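Glycerophosphodiester phosphodiesterase (Parabacteroides distasonis, PDB 3NO3) belongs to the glycerophosphodiester phosphodiesterase family and has a TIM-barrel fold, with a bound magnesium ion. Local coordinates at residues A116-L119 with S120-V124; M140-C143 with K144-R148; V155-N159 with G160-P164. One frame throughout, in Å; residues are numbered along the deposited sequence.

Contact 1 (A116-L119 with S120-V124)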
ATOM      1  N   ALA A 116       2.671  -2.833 -16.340  1.00 13.59           N
ATOM      2  CA  ALA A 116       3.205  -2.263 -15.104  1.00 12.98           C
ATOM      3  C   ALA A 116       3.203  -3.315 -13.984  1.00 12.99           C
ATOM      4  O   ALA A 116       4.178  -3.425 -13.204  1.00 13.38           O
ATOM      5  CB  ALA A 116       2.415  -1.001 -14.707  1.00 11.33           C
ATOM      6  N   ALA A 117       2.154  -4.147 -13.945  1.00 13.01           N
ATOM      7  CA  ALA A 117       2.090  -5.226 -12.969  1.00 12.79           C
ATOM      8  C   ALA A 117       3.145  -6.329 -13.223  1.00 13.72           C
ATOM      9  O   ALA A 117       3.804  -6.762 -12.287  1.00 14.07           O
ATOM     10  CB  ALA A 117       0.696  -5.805 -12.896  1.00 12.69           C
ATOM     11  N   ARG A 118       3.293  -6.751 -14.463  1.00 14.17           N
ATOM     12  CA  ARG A 118       4.353  -7.699 -14.816  1.00 15.35           C
ATOM     13  C   ARG A 118       5.741  -7.174 -14.417  1.00 15.04           C
ATOM     14  O   ARG A 118       6.516  -7.895 -13.779  1.00 14.20           O
ATOM     15  CB  ARG A 118       4.321  -8.014 -16.315  1.00 16.31           C
ATOM     16  CG  ARG A 118       5.319  -9.128 -16.715  1.00 20.17           C
ATOM     17  CD  ARG A 118       5.474  -9.388 -18.204  1.00 26.22           C
ATOM     18  NE  ARG A 118       5.930  -8.182 -18.900  1.00 27.53           N
ATOM     19  CZ  ARG A 118       5.156  -7.326 -19.579  1.00 32.86           C
ATOM     20  NH1 ARG A 118       3.822  -7.493 -19.719  1.00 33.25           N
ATOM     21  NH2 ARG A 118       5.733  -6.264 -20.142  1.00 35.28           N
ATOM     22  N   LEU A 119       6.047  -5.918 -14.767  1.00 14.64           N
ATOM     23  CA  LEU A 119       7.373  -5.370 -14.469  1.00 15.44           C
ATOM     24  C   LEU A 119       7.584  -5.205 -12.960  1.00 14.16           C
ATOM     25  O   LEU A 119       8.715  -5.315 -12.469  1.00 15.47           O
ATOM     26  CB  LEU A 119       7.655  -4.078 -15.230  1.00 14.00           C
ATOM     27  CG  LEU A 119       7.826  -4.182 -16.750  1.00 15.95           C
ATOM     28  CD1 LEU A 119       7.808  -2.771 -17.396  1.00 17.88           C
ATOM     29  CD2 LEU A 119       9.068  -4.877 -17.170  1.00 20.04           C
ATOM     30  N   SER A 120       6.503  -4.896 -12.233  1.00 14.43           N
ATOM     31  CA  SER A 120       6.530  -4.805 -10.783  1.00 13.38           C
ATOM     32  C   SER A 120       6.883  -6.149 -10.155  1.00 13.10           C
ATOM     33  O   SER A 120       7.814  -6.236  -9.355  1.00 13.36           O
ATOM     34  CB  SER A 120       5.183  -4.337 -10.214  1.00 13.54           C
ATOM     35  OG  SER A 120       4.916  -2.983 -10.516  1.00 12.05           O
ATOM     36  N   VAL A 121       6.223  -7.206 -10.611  1.00 12.72           N
ATOM     37  CA  VAL A 121       6.489  -8.550 -10.111  1.00 14.06           C
ATOM     38  C   VAL A 121       7.923  -9.008 -10.413  1.00 14.20           C
ATOM     39  O   VAL A 121       8.581  -9.531  -9.521  1.00 14.71           O
ATOM     40  CB  VAL A 121       5.480  -9.581 -10.718  1.00 15.18           C
ATOM     41  CG1 VAL A 121       5.950 -11.065 -10.482  1.00 14.84           C
ATOM     42  CG2 VAL A 121       4.075  -9.269 -10.137  1.00 13.86           C
ATOM     43  N   GLN A 122       8.426  -8.678 -11.598  1.00 13.58           N
ATOM     44  CA  GLN A 122       9.805  -8.968 -11.987  1.00 15.00           C
ATOM     45  C   GLN A 122      10.850  -8.253 -11.105  1.00 14.25           C
ATOM     46  O   GLN A 122      11.841  -8.866 -10.691  1.00 14.76           O
ATOM     47  CB  GLN A 122      10.012  -8.652 -13.478  1.00 14.57           C
ATOM     48  CG  GLN A 122       9.285  -9.685 -14.382  1.00 15.97           C
ATOM     49  CD  GLN A 122       9.331  -9.369 -15.837  1.00 16.01           C
ATOM     50  OE1 GLN A 122       9.786  -8.304 -16.250  1.00 15.13           O
ATOM     51  NE2 GLN A 122       8.861 -10.313 -16.653  1.00 15.46           N
HETATM   52  N   MSE A 123      10.613  -6.996 -10.802  1.00 14.24           N
HETATM   53  CA  MSE A 123      11.498  -6.236  -9.933  1.00 14.50           C
HETATM   54  C   MSE A 123      11.492  -6.781  -8.504  1.00 15.34           C
HETATM   55  O   MSE A 123      12.573  -6.992  -7.919  1.00 15.44           O
HETATM   56  CB  MSE A 123      11.118  -4.781  -9.918  1.00 14.78           C
HETATM   57  CG  MSE A 123      12.026  -3.876  -9.020  1.00 15.85           C
HETATM   58 SE   MSE A 123      13.856  -3.825  -9.594  0.75 12.69          SE
HETATM   59  CE  MSE A 123      13.559  -2.676 -11.132  1.00 12.43           C
ATOM     60  N   VAL A 124      10.296  -7.028  -7.960  1.00 14.23           N
ATOM     61  CA  VAL A 124      10.134  -7.596  -6.610  1.00 14.34           C
ATOM     62  C   VAL A 124      10.846  -8.936  -6.520  1.00 15.53           C
ATOM     63  O   VAL A 124      11.577  -9.190  -5.545  1.00 15.04           O
ATOM     64  CB  VAL A 124       8.646  -7.661  -6.193  1.00 14.05           C
ATOM     65  CG1 VAL A 124       8.457  -8.451  -4.870  1.00 12.28           C
ATOM     66  CG2 VAL A 124       8.111  -6.206  -6.019  1.00 13.39           C
TER
HETATM   67  O   HOH W   1       9.063  -8.020 -18.905  1.00 26.99           O

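Contact 2 (M140-C143 with K144-R148)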
HETATM    1  N   MSE A 140      -8.478  -2.603 -11.669  1.00 15.95           N
HETATM    2  CA  MSE A 140      -8.838  -4.017 -11.708  1.00 16.54           C
HETATM    3  C   MSE A 140      -7.958  -4.832 -12.637  1.00 15.85           C
HETATM    4  O   MSE A 140      -7.642  -5.968 -12.317  1.00 16.12           O
HETATM    5  CB  MSE A 140     -10.301  -4.171 -12.131  1.00 17.30           C
HETATM    6  CG  MSE A 140     -10.810  -5.616 -12.182  1.00 20.53           C
HETATM    7 SE   MSE A 140     -10.501  -6.672 -10.566  0.75 19.03          SE
HETATM    8  CE  MSE A 140     -11.917  -5.881  -9.527  1.00 18.65           C
ATOM      9  N   ASP A 141      -7.537  -4.240 -13.756  1.00 15.97           N
ATOM     10  CA  ASP A 141      -6.618  -4.945 -14.693  1.00 15.99           C
ATOM     11  C   ASP A 141      -5.257  -5.213 -14.049  1.00 15.89           C
ATOM     12  O   ASP A 141      -4.713  -6.323 -14.207  1.00 15.07           O
ATOM     13  CB  ASP A 141      -6.511  -4.185 -16.030  1.00 17.19           C
ATOM     14  CG  ASP A 141      -7.877  -3.992 -16.697  1.00 18.02           C
ATOM     15  OD1 ASP A 141      -8.454  -5.021 -17.083  1.00 21.02           O
ATOM     16  OD2 ASP A 141      -8.366  -2.854 -16.797  1.00 21.10           O
ATOM     17  N   ALA A 142      -4.750  -4.257 -13.256  1.00 14.42           N
ATOM     18  CA  ALA A 142      -3.520  -4.467 -12.501  1.00 15.25           C
ATOM     19  C   ALA A 142      -3.667  -5.606 -11.478  1.00 14.95           C
ATOM     20  O   ALA A 142      -2.830  -6.465 -11.420  1.00 15.32           O
ATOM     21  CB  ALA A 142      -3.082  -3.173 -11.771  1.00 13.24           C
ATOM     22  N   CYS A 143      -4.719  -5.548 -10.668  1.00 15.32           N
ATOM     23  CA  CYS A 143      -5.010  -6.575  -9.648  1.00 14.85           C
ATOM     24  C   CYS A 143      -5.107  -7.969 -10.272  1.00 15.56           C
ATOM     25  O   CYS A 143      -4.520  -8.892  -9.775  1.00 14.50           O
ATOM     26  CB  CYS A 143      -6.317  -6.266  -8.937  1.00 15.50           C
ATOM     27  SG  CYS A 143      -6.296  -4.766  -7.878  1.00 16.51           S
ATOM     28  N   LYS A 144      -5.834  -8.094 -11.376  1.00 15.27           N
ATOM     29  CA  LYS A 144      -5.999  -9.411 -12.011  1.00 17.01           C
ATOM     30  C   LYS A 144      -4.661  -9.987 -12.496  1.00 16.75           C
ATOM     31  O   LYS A 144      -4.392 -11.203 -12.345  1.00 16.19           O
ATOM     32  CB  LYS A 144      -7.012  -9.326 -13.171  1.00 18.15           C
ATOM     33  CG  LYS A 144      -8.504  -9.253 -12.752  1.00 21.37           C
ATOM     34  CD  LYS A 144      -9.386  -9.037 -14.018  1.00 24.36           C
ATOM     35  CE  LYS A 144     -10.824  -9.304 -13.777  1.00 27.73           C
ATOM     36  NZ  LYS A 144     -11.581  -8.962 -15.027  1.00 31.02           N
ATOM     37  N   GLU A 145      -3.799  -9.121 -13.025  1.00 16.52           N
ATOM     38  CA  GLU A 145      -2.460  -9.559 -13.442  1.00 16.42           C
ATOM     39  C   GLU A 145      -1.581  -9.937 -12.266  1.00 15.41           C
ATOM     40  O   GLU A 145      -0.876 -10.930 -12.339  1.00 16.05           O
ATOM     41  CB  GLU A 145      -1.794  -8.464 -14.297  1.00 16.64           C
ATOM     42  CG  GLU A 145      -0.520  -8.910 -15.036  1.00 19.10           C
ATOM     43  CD  GLU A 145      -0.722 -10.024 -16.065  1.00 20.22           C
ATOM     44  OE1 GLU A 145      -1.846 -10.538 -16.279  1.00 22.81           O
ATOM     45  OE2 GLU A 145       0.297 -10.426 -16.669  1.00 22.87           O
ATOM     46  N   PHE A 146      -1.629  -9.197 -11.156  1.00 16.13           N
ATOM     47  CA  PHE A 146      -0.912  -9.648  -9.947  1.00 15.56           C
ATOM     48  C   PHE A 146      -1.402 -11.023  -9.431  1.00 16.09           C
ATOM     49  O   PHE A 146      -0.617 -11.920  -9.120  1.00 17.36           O
ATOM     50  CB  PHE A 146      -1.049  -8.628  -8.804  1.00 15.08           C
ATOM     51  CG  PHE A 146      -0.212  -7.382  -8.965  1.00 15.62           C
ATOM     52  CD1 PHE A 146       1.174  -7.456  -9.123  1.00 15.17           C
ATOM     53  CD2 PHE A 146      -0.799  -6.131  -8.834  1.00 16.33           C
ATOM     54  CE1 PHE A 146       1.964  -6.293  -9.219  1.00 14.25           C
ATOM     55  CE2 PHE A 146      -0.038  -4.962  -8.982  1.00 14.45           C
ATOM     56  CZ  PHE A 146       1.350  -5.052  -9.156  1.00 14.22           C
ATOM     57  N   ILE A 147      -2.708 -11.203  -9.417  1.00 16.35           N
ATOM     58  CA  ILE A 147      -3.304 -12.483  -9.013  1.00 17.94           C
ATOM     59  C   ILE A 147      -2.813 -13.630  -9.938  1.00 18.52           C
ATOM     60  O   ILE A 147      -2.404 -14.700  -9.455  1.00 20.58           O
ATOM     61  CB  ILE A 147      -4.864 -12.368  -8.981  1.00 17.97           C
ATOM     62  CG1 ILE A 147      -5.314 -11.458  -7.811  1.00 16.85           C
ATOM     63  CG2 ILE A 147      -5.547 -13.771  -8.850  1.00 19.16           C
ATOM     64  CD1 ILE A 147      -6.741 -10.906  -7.985  1.00 13.71           C
ATOM     65  N   ARG A 148      -2.843 -13.392 -11.248  1.00 18.80           N
ATOM     66  CA  ARG A 148      -2.435 -14.388 -12.245  1.00 18.81           C
ATOM     67  C   ARG A 148      -0.944 -14.731 -12.129  1.00 17.48           C
ATOM     68  O   ARG A 148      -0.581 -15.895 -12.153  1.00 17.30           O
ATOM     69  CB  ARG A 148      -2.709 -13.874 -13.674  1.00 18.77           C
ATOM     70  CG  ARG A 148      -2.446 -14.899 -14.773  1.00 20.39           C
ATOM     71  CD  ARG A 148      -2.609 -14.277 -16.168  1.00 23.23           C
ATOM     72  NE  ARG A 148      -1.487 -13.427 -16.560  1.00 23.67           N
ATOM     73  CZ  ARG A 148      -0.288 -13.855 -16.990  1.00 28.26           C
ATOM     74  NH1 ARG A 148       0.018 -15.153 -17.065  1.00 30.29           N
ATOM     75  NH2 ARG A 148       0.650 -12.962 -17.349  1.00 28.07           N
TER
HETATM   76  O   HOH W   2     -10.839  -5.897 -15.526  1.00 47.97           O

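Contact 3 (V155-N159 with G160-P164)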
ATOM      1  N   VAL A 155      -3.095  -9.913  -2.634  1.00 17.56           N
ATOM      2  CA  VAL A 155      -3.615  -8.907  -3.536  1.00 15.93           C
ATOM      3  C   VAL A 155      -4.969  -8.359  -2.990  1.00 17.05           C
ATOM      4  O   VAL A 155      -5.919  -9.148  -2.806  1.00 17.52           O
ATOM      5  CB  VAL A 155      -3.827  -9.419  -4.955  1.00 16.64           C
ATOM      6  CG1 VAL A 155      -4.233  -8.266  -5.837  1.00 12.33           C
ATOM      7  CG2 VAL A 155      -2.561 -10.132  -5.517  1.00 14.54           C
ATOM      8  N   SER A 156      -5.060  -7.042  -2.734  1.00 15.99           N
ATOM      9  CA  SER A 156      -6.293  -6.418  -2.258  1.00 16.39           C
ATOM     10  C   SER A 156      -6.786  -5.321  -3.195  1.00 17.54           C
ATOM     11  O   SER A 156      -5.984  -4.587  -3.780  1.00 18.21           O
ATOM     12  CB  SER A 156      -6.157  -5.878  -0.850  1.00 17.05           C
ATOM     13  OG  SER A 156      -5.717  -6.879  -0.001  1.00 20.22           O
ATOM     14  N   TYR A 157      -8.105  -5.199  -3.319  1.00 17.12           N
ATOM     15  CA  TYR A 157      -8.689  -4.183  -4.173  1.00 16.83           C
ATOM     16  C   TYR A 157      -8.899  -2.914  -3.370  1.00 17.46           C
ATOM     17  O   TYR A 157      -9.361  -2.995  -2.222  1.00 18.29           O
ATOM     18  CB  TYR A 157     -10.024  -4.665  -4.669  1.00 17.37           C
ATOM     19  CG  TYR A 157     -10.695  -3.890  -5.757  1.00 16.57           C
ATOM     20  CD1 TYR A 157     -10.004  -3.481  -6.914  1.00 18.41           C
ATOM     21  CD2 TYR A 157     -12.049  -3.674  -5.717  1.00 20.89           C
ATOM     22  CE1 TYR A 157     -10.640  -2.836  -7.923  1.00 20.06           C
ATOM     23  CE2 TYR A 157     -12.710  -3.052  -6.752  1.00 21.83           C
ATOM     24  CZ  TYR A 157     -12.010  -2.656  -7.861  1.00 23.81           C
ATOM     25  OH  TYR A 157     -12.680  -2.013  -8.849  1.00 22.37           O
ATOM     26  N   LEU A 158      -8.631  -1.744  -3.976  1.00 16.90           N
ATOM     27  CA  LEU A 158      -8.830  -0.452  -3.308  1.00 17.07           C
ATOM     28  C   LEU A 158     -10.150   0.268  -3.588  1.00 18.34           C
ATOM     29  O   LEU A 158     -10.519   1.146  -2.839  1.00 18.51           O
ATOM     30  CB  LEU A 158      -7.672   0.512  -3.630  1.00 16.57           C
ATOM     31  CG  LEU A 158      -6.355   0.275  -2.896  1.00 16.04           C
ATOM     32  CD1 LEU A 158      -5.247   1.058  -3.655  1.00 14.07           C
ATOM     33  CD2 LEU A 158      -6.420   0.709  -1.417  1.00 16.06           C
ATOM     34  N   ASN A 159     -10.860  -0.075  -4.657  1.00 18.68           N
ATOM     35  CA  ASN A 159     -11.838   0.900  -5.216  1.00 20.21           C
ATOM     36  C   ASN A 159     -13.210   0.933  -4.543  1.00 21.73           C
ATOM     37  O   ASN A 159     -13.966   1.915  -4.712  1.00 23.38           O
ATOM     38  CB  ASN A 159     -11.990   0.667  -6.712  1.00 20.04           C
ATOM     39  CG  ASN A 159     -12.599   1.842  -7.416  1.00 23.04           C
ATOM     40  OD1 ASN A 159     -12.060   2.915  -7.336  1.00 23.80           O
ATOM     41  ND2 ASN A 159     -13.767   1.655  -8.070  1.00 23.78           N
ATOM     42  N   GLY A 160     -13.564  -0.121  -3.800  1.00 21.37           N
ATOM     43  CA  GLY A 160     -14.636  -0.021  -2.825  1.00 22.57           C
ATOM     44  C   GLY A 160     -16.007  -0.558  -3.235  1.00 23.79           C
ATOM     45  O   GLY A 160     -16.899  -0.598  -2.384  1.00 25.13           O
ATOM     46  N   GLU A 161     -16.183  -1.030  -4.474  1.00 23.62           N
ATOM     47  CA  GLU A 161     -17.546  -1.323  -4.964  1.00 23.85           C
ATOM     48  C   GLU A 161     -17.901  -2.806  -4.987  1.00 24.36           C
ATOM     49  O   GLU A 161     -19.036  -3.127  -5.192  1.00 24.84           O
ATOM     50  CB  GLU A 161     -17.811  -0.665  -6.342  1.00 24.41           C
ATOM     51  CG  GLU A 161     -17.264  -1.383  -7.598  1.00 23.51           C
ATOM     52  CD  GLU A 161     -15.752  -1.275  -7.787  1.00 22.31           C
ATOM     53  OE1 GLU A 161     -15.082  -0.516  -7.047  1.00 24.49           O
ATOM     54  OE2 GLU A 161     -15.222  -1.950  -8.699  1.00 24.57           O
ATOM     55  N   LEU A 162     -16.939  -3.690  -4.776  1.00 23.37           N
ATOM     56  CA  LEU A 162     -17.157  -5.127  -4.876  1.00 24.05           C
ATOM     57  C   LEU A 162     -17.232  -5.723  -3.479  1.00 23.27           C
ATOM     58  O   LEU A 162     -16.435  -5.350  -2.607  1.00 22.57           O
ATOM     59  CB  LEU A 162     -16.035  -5.756  -5.724  1.00 22.82           C
ATOM     60  CG  LEU A 162     -16.097  -5.449  -7.241  1.00 23.43           C
ATOM     61  CD1 LEU A 162     -14.970  -6.158  -7.937  1.00 21.14           C
ATOM     62  CD2 LEU A 162     -17.461  -5.857  -7.879  1.00 25.82           C
ATOM     63  N   SER A 163     -18.191  -6.633  -3.262  1.00 23.76           N
ATOM     64  CA  SER A 163     -18.381  -7.285  -1.972  1.00 24.19           C
ATOM     65  C   SER A 163     -17.243  -8.276  -1.760  1.00 24.27           C
ATOM     66  O   SER A 163     -16.568  -8.659  -2.728  1.00 22.23           O
ATOM     67  CB  SER A 163     -19.699  -8.037  -1.954  1.00 25.64           C
ATOM     68  OG  SER A 163     -19.625  -9.178  -2.808  1.00 25.37           O
ATOM     69  N   PRO A 164     -17.008  -8.694  -0.500  1.00 25.57           N
ATOM     70  CA  PRO A 164     -15.954  -9.712  -0.293  1.00 25.49           C
ATOM     71  C   PRO A 164     -16.166 -10.999  -1.100  1.00 26.60           C
ATOM     72  O   PRO A 164     -15.205 -11.525  -1.664  1.00 26.89           O
ATOM     73  CB  PRO A 164     -16.041  -9.977   1.203  1.00 26.37           C
ATOM     74  CG  PRO A 164     -16.457  -8.663   1.754  1.00 27.06           C
ATOM     75  CD  PRO A 164     -17.502  -8.173   0.790  1.00 26.48           C
TER

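Contact 1 (A116-L119 with S120-V124)
Arg118 and Gln122 run side by side in the same direction from one flank of helix 110-126, the helical connection of the beta-alpha-beta unit made with strands 99-104 and 133-137 of the TIM barrel. The aliphatic part of Arg118 lies against the end of Gln122, with Arg118 CG 3.7 Å from Gln122 NE2, while the guanidinium and amide planes are turned 66° apart. The flat ends therefore do not stack, and a water joins them instead. It takes a bond from Arg118 NE at 3.1 Å, lying in the guanidinium plane at its edge, and donates to Gln122 OE1 at 2.8 Å. Arg118 stays extended through its first two torsions and bends at the third (chi3 59°), which turns NE toward this water; farther out, NH1 makes a salt bridge with Asp115. At its oxygen end the Gln122 amide is also met by the isobutyl group of Leu119, which crosses it at a slant and brings CD2 to 3.6 Å from OE1.

The side turned to the barrel is chemically different. Val121 lays CG2 against Ala117 O at 3.3 Å, over the backbone bond that the same oxygen accepts from Val121 N. Ser120 faces Phe102 and Leu104 of strand 99-104, and its hydroxyl turns back to the helix. With chi1 at -70° the oxygen stands beside its own backbone N, so both groups reach the carbonyl one turn earlier and the buried hydroxyl is satisfied within the helix. Ala116 O thus accepts twice, from Ser120 N at 2.9 Å and from Ser120 OG at 2.8 Å, the two donors approaching from opposite faces of the carbonyl plane.

Contact 2 (M140-C143 with K144-R148)
Lys144 N donates to Met140 O at 2.9 Å, closing the first turn of helix 140-149. The lysine then runs extended past the side chain of Met140, a selenomethionine. That chain, bent at chi2 and chi3, folds back across the lysine and sets SE 3.9 Å from Lys144 CG. At the far end, a water accepts from Lys144 NZ and donates to Asp141 OD1 at 3.0 Å, linking two opposite charges whose atoms remain 5.4 Å apart.

On the next flank Glu145 bends at chi2 (63°) and offers its carboxylate to Arg148 in a side-on grip: NE bonds OE1 at 2.9 Å from above the carboxylate plane, and NH2 bonds OE2 at 2.6 Å on the syn side, though tilted from that plane. Both oxygens lie close to the guanidinium plane, so the pair of bonds should restrain its rotation.

The inner flank is apolar. Phe146 folds along the helix with CD2 3.3 Å from Ala142 O, and Cys143 CA lies at the ring's edge. This ring stacks with Tyr135 of strand 133-137 and also touches Val155 of strand 155-157, placing the helix against both strands of its beta-alpha-beta unit, with helix 110-126 alongside.

Contact 3 (V155-N159 with G160-P164)
A local turn held by side-chain hydrogen bonds, in which Glu161 clasps both Tyr157 and Asn159, closes the loop that leaves the C-terminal end of barrel strand 155-157. The carboxylate divides its oxygens between the two donors. Tyr157 OH donates to Glu161 OE2 at 2.5 Å, on the syn lone pair, whereas Asn159 ND2 reaches Glu161 OE1 at 2.7 Å from well above the carboxylate plane. The Asn159 bond is bent, with an N-H...O angle of 142°.

Glu161 CG sits between its backbone N and carbonyl carbon (chi1 80°), and the chain bends again at chi2, which swings the carboxylate back over the turn. It comes to the edge of the tyrosine ring, close to the ring plane, with the two planes 68° apart. The backbone wraps over the same ring: Asn159 N lies 3.8 Å above one face, over its centre. Gly160 carries the chain round with a positive phi. Beyond it, Leu162 leans back so that CD1 is 4.0 Å from Tyr157 CE2.

Leu158, at the mouth of the turn, has its side chain about 6 Å from the magnesium ion and about 4 Å from a glycerol, so the loop borders the metal-site end of the barrel. Strand 155-157 lies between strands 133-137 and 174-178, Tyr157 and Leu162 both pack on Met140 of helix 140-149, and the loop runs on to Ser163, the N-cap of helix 164-169.

The three contacts follow one another round the barrel. Contacts 1 and 2 lie within successive outer helices that pack together: Val121 CG2 comes to 3.6 Å from Phe146 CD1. Contact 2 then meets contact 3, with the Met140 methyl CE 3.5 Å from Leu162 CD1 and Ile147 against Val155; contacts 1 and 3 do not touch. Both helical contacts have a largely apolar inner flank, broken in contact 1 by a serine hydroxyl, and an outer one with a water between charged or polar ends. In contact 3, at the metal-site end of a strand, side-chain bonds join the two segments directly, a buried tyrosine to an exposed glutamate; the salt bridge of contact 2 lies within 144-148.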